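Local coordinates for GTP-binding protein (Thermus thermophilus, PDB 2DBY), which binds guanine nucleotide, here GDP, and is probably a ribosome-binding ATPase of the YchF/OLA1 subfamily of OBG GTPases, at residues Ser15-Ala20 and Ser269-Leu274; Asn30-Thr35 and Val40-Leu45; Thr142-Leu147 and His173-Lys178; Glu148-Glu153 and Glu165-Leu170. One frame throughout, in Å; residues are numbered along the deposited sequence.

Interaction 1 (Ser15-Ala20 and Ser269-Leu274); sequences STLFNA and SGLQRL. With GDP (guanosine-5'-diphosphate), chain B.
L271 pushes its two methyl groups into helix 14-25 at separate places, and its forked end takes part in two of the three side-chain contacts. L271 CD2 meets L17 CD1 at 3.9 Å, the two leucine side chains sliding past each other in opposite directions, while L271 CD1 lies against the last turn of 15-20, 3.7 Å from A20 O and 4.1 Å from A20 CB. L17 can take part because its CG stands anti to the backbone N (chi1 -177°), a turn that carries both of its methyls across to the other helix; the second, L17 CD2, comes to 4.3 Å from L274 CD2. The two short helical segments run nearly perpendicular, their axes 11.7 Å apart, and no hydrogen bond joins them. S269 is the N-cap of helix 270-281, its OG accepting from Q272 N. Beyond the apolar patch helix 14-25 also holds GDP. S15 N donates to GDP O3B at 2.7 Å, and S15 OG lies close to both O3B and O1A. T16 supplies O1A with both its amide and its OG1, the latter at 2.9 Å. Backbone amides of N11, V12, G13 and K14 also bond to GDP. This strand-loop-helix arrangement, with amides wrapped round a diphosphate at a helix start, is the P-loop (Walker A) of the GTPase fold, here backed by a helix distant in sequence.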
# COMPACT_ATOMS: atom_id res chain seq x y z
N SER A 15 -10.04 4.23 -16.11
CA SER A 15 -11.40 4.47 -15.64
C SER A 15 -12.13 3.14 -15.49
O SER A 15 -12.96 2.99 -14.62
CB SER A 15 -12.17 5.38 -16.60
OG SER A 15 -12.22 4.81 -17.88
N THR A 16 -11.78 2.17 -16.33
CA THR A 16 -12.38 0.85 -16.26
C THR A 16 -11.97 0.21 -14.94
O THR A 16 -12.80 -0.34 -14.23
CB THR A 16 -11.91 -0.02 -17.43
OG1 THR A 16 -12.38 0.57 -18.65
CG2 THR A 16 -12.47 -1.45 -17.31
N LEU A 17 -10.68 0.32 -14.61
CA LEU A 17 -10.20 -0.23 -13.36
C LEU A 17 -10.92 0.48 -12.23
O LEU A 17 -11.23 -0.13 -11.22
CB LEU A 17 -8.68 -0.03 -13.21
CG LEU A 17 -8.08 -0.64 -11.94
CD1 LEU A 17 -8.27 -2.17 -11.87
CD2 LEU A 17 -6.58 -0.30 -11.93
N PHE A 18 -11.15 1.78 -12.36
CA PHE A 18 -11.90 2.43 -11.29
C PHE A 18 -13.38 2.07 -11.22
O PHE A 18 -13.99 2.26 -10.17
CB PHE A 18 -11.74 3.93 -11.31
CG PHE A 18 -10.61 4.36 -10.48
CD1 PHE A 18 -9.35 4.53 -11.03
CD2 PHE A 18 -10.78 4.47 -9.10
CE1 PHE A 18 -8.24 4.80 -10.23
CE2 PHE A 18 -9.69 4.73 -8.28
CZ PHE A 18 -8.41 4.89 -8.85
N ASN A 19 -13.97 1.55 -12.29
CA ASN A 19 -15.37 1.12 -12.16
C ASN A 19 -15.32 -0.02 -11.15
O ASN A 19 -16.16 -0.12 -10.24
CB ASN A 19 -15.96 0.53 -13.46
CG ASN A 19 -16.17 1.57 -14.53
OD1 ASN A 19 -16.44 2.73 -14.23
ND2 ASN A 19 -16.06 1.16 -15.81
N ALA A 20 -14.32 -0.87 -11.30
CA ALA A 20 -14.18 -2.01 -10.41
C ALA A 20 -13.88 -1.60 -8.96
O ALA A 20 -14.45 -2.15 -8.01
CB ALA A 20 -13.09 -2.93 -10.93
N SER A 269 -8.56 -12.46 -7.66
CA SER A 269 -8.89 -11.36 -8.57
C SER A 269 -7.74 -10.40 -8.71
O SER A 269 -6.84 -10.36 -7.86
CB SER A 269 -10.12 -10.58 -8.09
OG SER A 269 -9.81 -9.87 -6.91
N GLY A 270 -7.80 -9.59 -9.76
CA GLY A 270 -6.76 -8.61 -9.98
C GLY A 270 -6.85 -7.55 -8.92
O GLY A 270 -5.84 -6.99 -8.53
N LEU A 271 -8.06 -7.24 -8.44
CA LEU A 271 -8.18 -6.24 -7.40
C LEU A 271 -7.55 -6.73 -6.13
O LEU A 271 -6.92 -5.94 -5.43
CB LEU A 271 -9.64 -5.86 -7.13
CG LEU A 271 -10.39 -5.01 -8.13
CD1 LEU A 271 -11.66 -4.50 -7.40
CD2 LEU A 271 -9.57 -3.85 -8.63
N GLN A 272 -7.70 -8.02 -5.81
CA GLN A 272 -7.07 -8.51 -4.58
C GLN A 272 -5.55 -8.48 -4.74
O GLN A 272 -4.82 -8.13 -3.81
CB GLN A 272 -7.55 -9.94 -4.24
CG GLN A 272 -8.94 -9.95 -3.63
CD GLN A 272 -9.02 -9.14 -2.33
OE1 GLN A 272 -8.33 -9.43 -1.36
NE2 GLN A 272 -9.86 -8.11 -2.33
N ARG A 273 -5.06 -8.90 -5.90
CA ARG A 273 -3.61 -8.88 -6.13
C ARG A 273 -3.08 -7.47 -6.01
O ARG A 273 -2.00 -7.25 -5.46
CB ARG A 273 -3.28 -9.40 -7.53
CG ARG A 273 -3.46 -10.89 -7.76
CD ARG A 273 -3.45 -11.16 -9.27
NE ARG A 273 -3.10 -12.53 -9.62
CZ ARG A 273 -1.88 -13.04 -9.53
NH1 ARG A 273 -0.87 -12.30 -9.08
NH2 ARG A 273 -1.65 -14.30 -9.89
N LEU A 274 -3.83 -6.50 -6.54
CA LEU A 274 -3.42 -5.09 -6.47
C LEU A 274 -3.45 -4.61 -5.02
O LEU A 274 -2.57 -3.89 -4.57
CB LEU A 274 -4.34 -4.21 -7.33
CG LEU A 274 -4.02 -2.72 -7.35
CD1 LEU A 274 -2.61 -2.46 -7.89
CD2 LEU A 274 -5.07 -2.02 -8.24
PB GDP B . -8.58 5.58 -19.42
O1B GDP B . -8.52 6.62 -20.53
O2B GDP B . -7.11 5.21 -18.86
O3B GDP B . -9.72 5.69 -18.41
O3A GDP B . -8.98 4.22 -20.26
PA GDP B . -10.38 3.43 -20.34
O1A GDP B . -10.77 2.97 -19.00
O2A GDP B . -11.52 4.39 -20.94
O5' GDP B . -10.18 2.15 -21.30
C5' GDP B . -9.85 2.58 -22.62
C4' GDP B . -10.33 1.51 -23.63
O4' GDP B . -9.69 0.20 -23.41
C3' GDP B . -11.82 1.20 -23.57
O3' GDP B . -12.74 1.11 -24.66
C2' GDP B . -11.88 0.05 -22.52
O2' GDP B . -13.06 -0.73 -22.83
C1' GDP B . -10.72 -0.81 -23.02
N9 GDP B . -10.13 -1.68 -21.97
C8 GDP B . -9.73 -1.30 -20.70
N7 GDP B . -9.25 -2.32 -20.04
C5 GDP B . -9.31 -3.42 -20.84
C6 GDP B . -8.94 -4.80 -20.67
O6 GDP B . -8.45 -5.17 -19.63
N1 GDP B . -9.14 -5.68 -21.72
C2 GDP B . -9.70 -5.24 -22.90
N2 GDP B . -9.88 -6.13 -23.93
N3 GDP B . -10.05 -3.96 -23.07
C4 GDP B . -9.88 -3.03 -22.08

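Interaction 2 (Asn30-Thr35 and Val40-Leu45); sequences NYPFAT and VGVVPL. With FMT (formic acid), chain E.
P32 O is gripped twice from within its own turn, by T35 OG1 at 2.8 Å and by T35 N at 3.0 Å, and this double hold sets T35 against the strand. The hydroxyl arrives nearly in line with the carbonyl bond (C=O...O angle 165°). It can do so because OG1 sits between the backbone N and the carbonyl carbon (chi1 62°), a rotation that leaves T35 CG2 to lie over the strand, 3.9 Å from G41 CA and 4.1 Å from V42 CG1. T35 CA also makes a CH...O contact with V40 O. V40 CB lies 3.5 Å from A34 O, while V42 CG1 meets the P32 ring, 3.8 Å from P32 CD. Replacing T35 by an alanine would probably leave P32 O with the amide as its one grip from this turn and open a gap beside G41 and V42 where CG2 had packed. Formic acid, probably from the crystallisation liquor, accepts a weak bond from N30 N. No hydrogen bond crosses between the segments; the strand pairs instead with 66-75, through backbone bonds of G41 with F73 and V43 with V71. The loop that follows the P-loop helix thus folds back as a short 3-10 turn onto the strand it leads into, the antiparallel edge strand of the G-domain sheet.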
# COMPACT_ATOMS: atom_id res chain seq x y z
N ASN A 30 -15.79 -0.63 7.03
CA ASN A 30 -15.45 0.61 7.72
C ASN A 30 -14.78 1.51 6.72
O ASN A 30 -13.90 1.07 5.96
CB ASN A 30 -14.48 0.35 8.87
CG ASN A 30 -15.10 -0.51 9.95
OD1 ASN A 30 -14.86 -1.73 10.02
ND2 ASN A 30 -15.91 0.11 10.79
N TYR A 31 -15.17 2.78 6.72
CA TYR A 31 -14.62 3.73 5.79
C TYR A 31 -13.75 4.79 6.40
O TYR A 31 -14.15 5.46 7.35
CB TYR A 31 -15.74 4.46 5.05
CG TYR A 31 -16.58 3.58 4.15
CD1 TYR A 31 -17.81 3.07 4.58
CD2 TYR A 31 -16.13 3.24 2.88
CE1 TYR A 31 -18.58 2.23 3.74
CE2 TYR A 31 -16.87 2.41 2.04
CZ TYR A 31 -18.09 1.92 2.47
OH TYR A 31 -18.80 1.14 1.59
N PRO A 32 -12.54 4.97 5.84
CA PRO A 32 -11.60 5.99 6.32
C PRO A 32 -12.30 7.30 5.93
O PRO A 32 -12.96 7.37 4.87
CB PRO A 32 -10.35 5.75 5.46
CG PRO A 32 -10.45 4.29 5.07
CD PRO A 32 -11.94 4.15 4.78
N PHE A 33 -12.17 8.33 6.75
CA PHE A 33 -12.84 9.60 6.45
C PHE A 33 -12.47 10.15 5.08
O PHE A 33 -13.29 10.78 4.41
CB PHE A 33 -12.49 10.64 7.52
CG PHE A 33 -13.43 11.82 7.55
CD1 PHE A 33 -12.95 13.11 7.39
CD2 PHE A 33 -14.79 11.63 7.77
CE1 PHE A 33 -13.81 14.21 7.46
CE2 PHE A 33 -15.66 12.72 7.85
CZ PHE A 33 -15.17 14.00 7.69
N ALA A 34 -11.23 9.92 4.65
CA ALA A 34 -10.80 10.41 3.34
C ALA A 34 -11.67 9.94 2.19
O ALA A 34 -11.65 10.57 1.13
CB ALA A 34 -9.35 9.99 3.07
N THR A 35 -12.43 8.86 2.37
CA THR A 35 -13.25 8.36 1.27
C THR A 35 -14.45 9.25 0.93
O THR A 35 -15.20 8.96 0.01
CB THR A 35 -13.73 6.89 1.49
OG1 THR A 35 -14.56 6.82 2.66
CG2 THR A 35 -12.54 5.93 1.63
N VAL A 40 -11.54 8.69 -3.91
CA VAL A 40 -10.91 7.88 -2.88
C VAL A 40 -11.80 6.73 -2.40
O VAL A 40 -12.96 6.94 -2.02
CB VAL A 40 -10.54 8.77 -1.65
CG1 VAL A 40 -9.80 7.94 -0.59
CG2 VAL A 40 -9.67 9.99 -2.08
N GLY A 41 -11.27 5.50 -2.41
CA GLY A 41 -12.08 4.39 -1.96
C GLY A 41 -11.16 3.31 -1.44
O GLY A 41 -9.94 3.45 -1.53
N VAL A 42 -11.71 2.24 -0.91
CA VAL A 42 -10.87 1.16 -0.40
C VAL A 42 -11.27 -0.18 -0.98
O VAL A 42 -12.39 -0.35 -1.49
CB VAL A 42 -10.93 1.06 1.13
CG1 VAL A 42 -10.53 2.37 1.78
CG2 VAL A 42 -12.32 0.67 1.57
N VAL A 43 -10.35 -1.13 -0.92
CA VAL A 43 -10.61 -2.48 -1.39
C VAL A 43 -10.48 -3.38 -0.17
O VAL A 43 -9.41 -3.45 0.42
CB VAL A 43 -9.57 -2.95 -2.45
CG1 VAL A 43 -9.86 -4.41 -2.84
CG2 VAL A 43 -9.61 -2.05 -3.68
N PRO A 44 -11.58 -4.03 0.27
CA PRO A 44 -11.52 -4.91 1.43
C PRO A 44 -10.49 -6.03 1.11
O PRO A 44 -10.54 -6.62 0.02
CB PRO A 44 -12.94 -5.46 1.53
CG PRO A 44 -13.79 -4.35 0.95
CD PRO A 44 -12.95 -3.93 -0.26
N LEU A 45 -9.60 -6.31 2.05
CA LEU A 45 -8.55 -7.32 1.87
C LEU A 45 -9.07 -8.66 2.36
O LEU A 45 -9.42 -8.80 3.53
CB LEU A 45 -7.31 -6.94 2.69
CG LEU A 45 -5.98 -6.58 2.05
CD1 LEU A 45 -4.91 -6.63 3.15
CD2 LEU A 45 -5.63 -7.53 0.90
C FMT E . -13.16 -3.35 4.84
O1 FMT E . -13.26 -2.27 5.37
O2 FMT E . -14.25 -4.10 4.66

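Interaction 3 (Thr142-Leu147 and His173-Lys178); sequences TLERRL and HLQEGK
L143 and L174 bury the most surface here, and they meet through one pair of methyls, L143 CD1 and L174 CD2, 3.9 Å apart, with the two side chains crossing at about a right angle. L143 has its CG anti to the carbonyl carbon (chi1 -80°), which sends the branched end across to the neighbouring helix, where it also packs on Y171. L174 also packs on L136, D139 and L140, residues of the same long helix that carries L143. The pair belongs to a helical hairpin, 124-156 against 161-175, part of which is predicted to be a coiled coil. E144 adds a polar margin. Its main partner is Y171 OH, hydrogen-bonded to E144 OE1. The Q175 amide lies 19° from the carboxylate plane, but E144 OE1 and Q175 NE2 are 4.2 Å apart, too far for a direct bond; a water spans the gap, donating to E144 OE1 at 3.1 Å and accepting from Q175 NE2 at 2.6 Å. The helix closes in a Schellman motif at G177, which takes a positive phi of 83°, and G177 N and K178 N bond back to L174 O and H173 O. K178 then lays its CB over one face of the H173 ring, while K178 NZ forms a salt bridge with E176 OE1 at 2.8 Å.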
# COMPACT_ATOMS: atom_id res chain seq x y z
N THR A 142 12.95 20.63 -5.78
CA THR A 142 12.91 20.52 -4.33
C THR A 142 14.31 20.37 -3.77
O THR A 142 14.66 21.00 -2.77
CB THR A 142 12.10 19.29 -3.91
OG1 THR A 142 10.75 19.51 -4.27
CG2 THR A 142 12.20 19.03 -2.39
N LEU A 143 15.12 19.53 -4.41
CA LEU A 143 16.48 19.32 -3.95
C LEU A 143 17.30 20.60 -4.03
O LEU A 143 18.07 20.90 -3.12
CB LEU A 143 17.16 18.21 -4.76
CG LEU A 143 16.78 16.79 -4.32
CD1 LEU A 143 17.17 15.80 -5.39
CD2 LEU A 143 17.47 16.49 -2.99
N GLU A 144 17.13 21.36 -5.11
CA GLU A 144 17.90 22.60 -5.27
C GLU A 144 17.56 23.53 -4.12
O GLU A 144 18.45 24.15 -3.52
CB GLU A 144 17.58 23.25 -6.63
CG GLU A 144 18.20 22.45 -7.80
CD GLU A 144 17.46 22.55 -9.14
OE1 GLU A 144 17.81 21.78 -10.06
OE2 GLU A 144 16.54 23.39 -9.27
N ARG A 145 16.27 23.62 -3.78
CA ARG A 145 15.88 24.48 -2.67
C ARG A 145 16.42 23.97 -1.34
O ARG A 145 16.92 24.75 -0.53
CB ARG A 145 14.35 24.59 -2.58
CG ARG A 145 13.72 25.40 -3.68
CD ARG A 145 12.23 25.60 -3.40
NE ARG A 145 11.43 24.40 -3.64
CZ ARG A 145 10.94 24.05 -4.83
NH1 ARG A 145 11.17 24.80 -5.90
NH2 ARG A 145 10.21 22.96 -4.95
N ARG A 146 16.36 22.65 -1.11
CA ARG A 146 16.87 22.12 0.15
C ARG A 146 18.39 22.22 0.27
O ARG A 146 18.91 22.49 1.35
CB ARG A 146 16.44 20.64 0.33
CG ARG A 146 14.93 20.43 0.44
CD ARG A 146 14.31 21.38 1.45
NE ARG A 146 14.73 21.06 2.81
CZ ARG A 146 14.70 21.92 3.82
NH1 ARG A 146 14.28 23.17 3.62
NH2 ARG A 146 15.06 21.52 5.03
N LEU A 147 19.11 22.02 -0.83
CA LEU A 147 20.57 22.10 -0.77
C LEU A 147 21.00 23.49 -0.30
O LEU A 147 21.91 23.63 0.51
CB LEU A 147 21.20 21.79 -2.14
CG LEU A 147 21.24 20.31 -2.55
CD1 LEU A 147 21.61 20.18 -4.01
CD2 LEU A 147 22.28 19.57 -1.68
N HIS A 173 22.11 11.51 -8.34
CA HIS A 173 21.27 10.40 -8.80
C HIS A 173 20.11 10.89 -9.68
O HIS A 173 19.88 10.36 -10.78
CB HIS A 173 20.72 9.68 -7.55
CG HIS A 173 20.04 8.37 -7.82
ND1 HIS A 173 20.73 7.22 -8.15
CD2 HIS A 173 18.74 8.02 -7.70
CE1 HIS A 173 19.88 6.21 -8.20
NE2 HIS A 173 18.66 6.67 -7.94
N LEU A 174 19.37 11.89 -9.21
CA LEU A 174 18.25 12.41 -9.98
C LEU A 174 18.67 13.15 -11.25
O LEU A 174 17.96 13.08 -12.26
CB LEU A 174 17.35 13.28 -9.11
CG LEU A 174 16.27 12.45 -8.38
CD1 LEU A 174 16.91 11.63 -7.22
CD2 LEU A 174 15.22 13.40 -7.81
N GLN A 175 19.82 13.82 -11.21
CA GLN A 175 20.32 14.51 -12.40
C GLN A 175 20.66 13.47 -13.48
O GLN A 175 20.74 13.81 -14.66
CB GLN A 175 21.55 15.36 -12.05
CG GLN A 175 21.18 16.74 -11.50
CD GLN A 175 20.40 17.63 -12.50
OE1 GLN A 175 20.16 17.26 -13.65
NE2 GLN A 175 20.00 18.82 -12.04
N GLU A 176 20.87 12.22 -13.09
CA GLU A 176 21.13 11.15 -14.07
C GLU A 176 19.80 10.53 -14.53
O GLU A 176 19.80 9.54 -15.27
CB GLU A 176 22.03 10.06 -13.47
CG GLU A 176 23.39 10.61 -13.15
CD GLU A 176 24.32 9.65 -12.45
OE1 GLU A 176 23.88 8.58 -12.00
OE2 GLU A 176 25.52 9.98 -12.34
N GLY A 177 18.69 11.09 -14.08
CA GLY A 177 17.38 10.60 -14.48
C GLY A 177 16.90 9.39 -13.67
O GLY A 177 15.99 8.68 -14.10
N LYS A 178 17.50 9.17 -12.51
CA LYS A 178 17.14 8.02 -11.66
C LYS A 178 16.28 8.44 -10.46
O LYS A 178 16.49 9.49 -9.86
CB LYS A 178 18.41 7.30 -11.20
CG LYS A 178 19.20 6.78 -12.42
CD LYS A 178 20.66 6.60 -12.13
CE LYS A 178 21.43 6.41 -13.46
NZ LYS A 178 22.89 6.26 -13.21
O HOH W 1 17.99 20.34 -12.77

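Interaction 4 (Glu148-Glu153 and Glu165-Leu170); sequences ERLRKE and EAAEGL
R151 reaches across to E168 and clamps a single carboxylate oxygen with the end of its guanidinium group. R151 NH1 donates to E168 OE1 at 2.9 Å and R151 NH2 to the same E168 OE1 at 3.2 Å, so the two N-H groups converge on one atom rather than sharing out the two oxygens. The oxygen lies almost in the guanidinium plane. Seen from the glutamate the bonds differ: NH1 arrives nearly in line with the C-O bond, NH2 from above the carboxylate plane, and the two flat groups are turned 47° apart. Both side chains bend to get there. R151 leaves its helix with CG anti to the backbone N (chi1 -158°) and folds at chi3, while E168 folds at chi2 (-78°), and the side chains cross at about a right angle. An alanine at the E168 position is likely to leave the R151 guanidinium without its main mate, set free to turn, since the carboxylate of E165, its other acidic neighbour here, keeps its OE1 5.6 Å from R151 NH1. Beside the ion pair, L150 CD1 touches A167 CB at 4.4 Å, and F192 of helix 187-195 packs on both residues. R149 and E153 pair along their own helix by charge alone, E153 OE1 lying over a guanidinium face; E153 OE2 also bridges to R160. The chemistry implies a division of labour in this hairpin: a loose leucine-alanine contact lies between the helices, and an inter-helical ion pair at the exposed margin probably adds directional, charge-based hold between helices 124-156 and 161-175.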
# COMPACT_ATOMS: atom_id res chain seq x y z
N GLU A 148 20.31 24.51 -0.80
CA GLU A 148 20.64 25.88 -0.41
C GLU A 148 20.34 26.11 1.06
O GLU A 148 21.17 26.65 1.78
CB GLU A 148 19.85 26.89 -1.26
CG GLU A 148 20.05 26.72 -2.76
CD GLU A 148 20.23 28.04 -3.51
OE1 GLU A 148 20.24 28.01 -4.76
OE2 GLU A 148 20.37 29.09 -2.84
N ARG A 149 19.15 25.71 1.50
CA ARG A 149 18.73 25.87 2.89
C ARG A 149 19.57 25.04 3.85
O ARG A 149 20.01 25.56 4.88
CB ARG A 149 17.26 25.48 3.05
CG ARG A 149 16.26 26.57 2.68
CD ARG A 149 15.73 27.24 3.94
NE ARG A 149 16.81 27.75 4.77
CZ ARG A 149 16.69 28.09 6.05
NH1 ARG A 149 15.53 27.97 6.67
NH2 ARG A 149 17.75 28.55 6.71
N LEU A 150 19.78 23.76 3.54
CA LEU A 150 20.57 22.89 4.42
C LEU A 150 22.03 23.31 4.56
O LEU A 150 22.62 23.15 5.64
CB LEU A 150 20.51 21.43 3.91
CG LEU A 150 19.15 20.75 4.16
CD1 LEU A 150 19.09 19.42 3.38
CD2 LEU A 150 18.98 20.47 5.65
N ARG A 151 22.62 23.82 3.49
CA ARG A 151 24.01 24.24 3.56
C ARG A 151 24.14 25.41 4.54
O ARG A 151 25.12 25.52 5.26
CB ARG A 151 24.52 24.66 2.18
CG ARG A 151 26.05 24.59 2.06
CD ARG A 151 26.51 25.06 0.69
NE ARG A 151 25.79 24.39 -0.39
CZ ARG A 151 25.97 23.12 -0.73
NH1 ARG A 151 26.85 22.37 -0.08
NH2 ARG A 151 25.26 22.59 -1.72
N LYS A 152 23.12 26.27 4.58
CA LYS A 152 23.16 27.40 5.51
C LYS A 152 22.91 26.90 6.94
O LYS A 152 23.60 27.30 7.87
CB LYS A 152 22.10 28.44 5.13
CG LYS A 152 22.68 29.72 4.53
CD LYS A 152 23.47 30.50 5.57
CE LYS A 152 24.12 31.75 4.98
NZ LYS A 152 24.83 32.55 6.03
N GLU A 153 21.94 26.00 7.10
CA GLU A 153 21.61 25.46 8.42
C GLU A 153 22.72 24.60 9.04
O GLU A 153 22.92 24.60 10.26
CB GLU A 153 20.34 24.60 8.34
CG GLU A 153 19.11 25.32 7.81
CD GLU A 153 17.87 24.43 7.82
OE1 GLU A 153 16.76 24.99 7.70
OE2 GLU A 153 18.02 23.19 7.95
N GLU A 165 24.39 16.12 3.17
CA GLU A 165 25.20 15.16 2.41
C GLU A 165 24.33 14.14 1.67
O GLU A 165 24.64 13.73 0.54
CB GLU A 165 26.21 14.49 3.32
CG GLU A 165 27.15 15.52 4.01
CD GLU A 165 27.70 16.55 3.03
OE1 GLU A 165 27.11 17.66 2.93
OE2 GLU A 165 28.69 16.25 2.33
N ALA A 166 23.22 13.76 2.29
CA ALA A 166 22.29 12.84 1.62
C ALA A 166 21.71 13.54 0.39
O ALA A 166 21.58 12.96 -0.70
CB ALA A 166 21.17 12.46 2.59
N ALA A 167 21.31 14.80 0.57
CA ALA A 167 20.75 15.58 -0.53
C ALA A 167 21.76 15.71 -1.69
O ALA A 167 21.37 15.63 -2.86
CB ALA A 167 20.33 16.98 -0.02
N GLU A 168 23.04 15.89 -1.37
CA GLU A 168 24.08 16.01 -2.42
C GLU A 168 24.09 14.73 -3.26
O GLU A 168 24.19 14.78 -4.49
CB GLU A 168 25.49 16.16 -1.79
CG GLU A 168 25.78 17.41 -0.94
CD GLU A 168 26.06 18.66 -1.77
OE1 GLU A 168 26.48 19.68 -1.16
OE2 GLU A 168 25.85 18.62 -3.00
N GLY A 169 23.97 13.58 -2.59
CA GLY A 169 24.00 12.30 -3.29
C GLY A 169 22.76 12.10 -4.13
O GLY A 169 22.85 11.68 -5.28
N LEU A 170 21.61 12.39 -3.56
CA LEU A 170 20.35 12.26 -4.29
C LEU A 170 20.35 13.17 -5.50
O LEU A 170 19.84 12.81 -6.54
CB LEU A 170 19.17 12.59 -3.36
CG LEU A 170 18.88 11.47 -2.34
CD1 LEU A 170 18.10 11.99 -1.16
CD2 LEU A 170 18.13 10.34 -3.05

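How the interactions relate
The four contacts form two neighbouring pairs. Interactions 1 and 2, with centres 14 Å apart, meet where Q272 NE2 reaches P44 O at 2.9 Å, a probable hydrogen bond tying helix 270-281 to strand 40-44; of the four, interaction 1 alone holds GDP-binding residues. Interactions 3 and 4 share the hairpin of helices 124-156 and 161-175, their centres 10 Å apart, and are stitched by L147 CD2, which lies 3.6 Å from A167 CB. Along the chain the other three contacts are nested inside the loop closed by interaction 1. The hairpin lies well away from the nucleotide end: about 22 Å separates the nearest atoms of interactions 1 and 3.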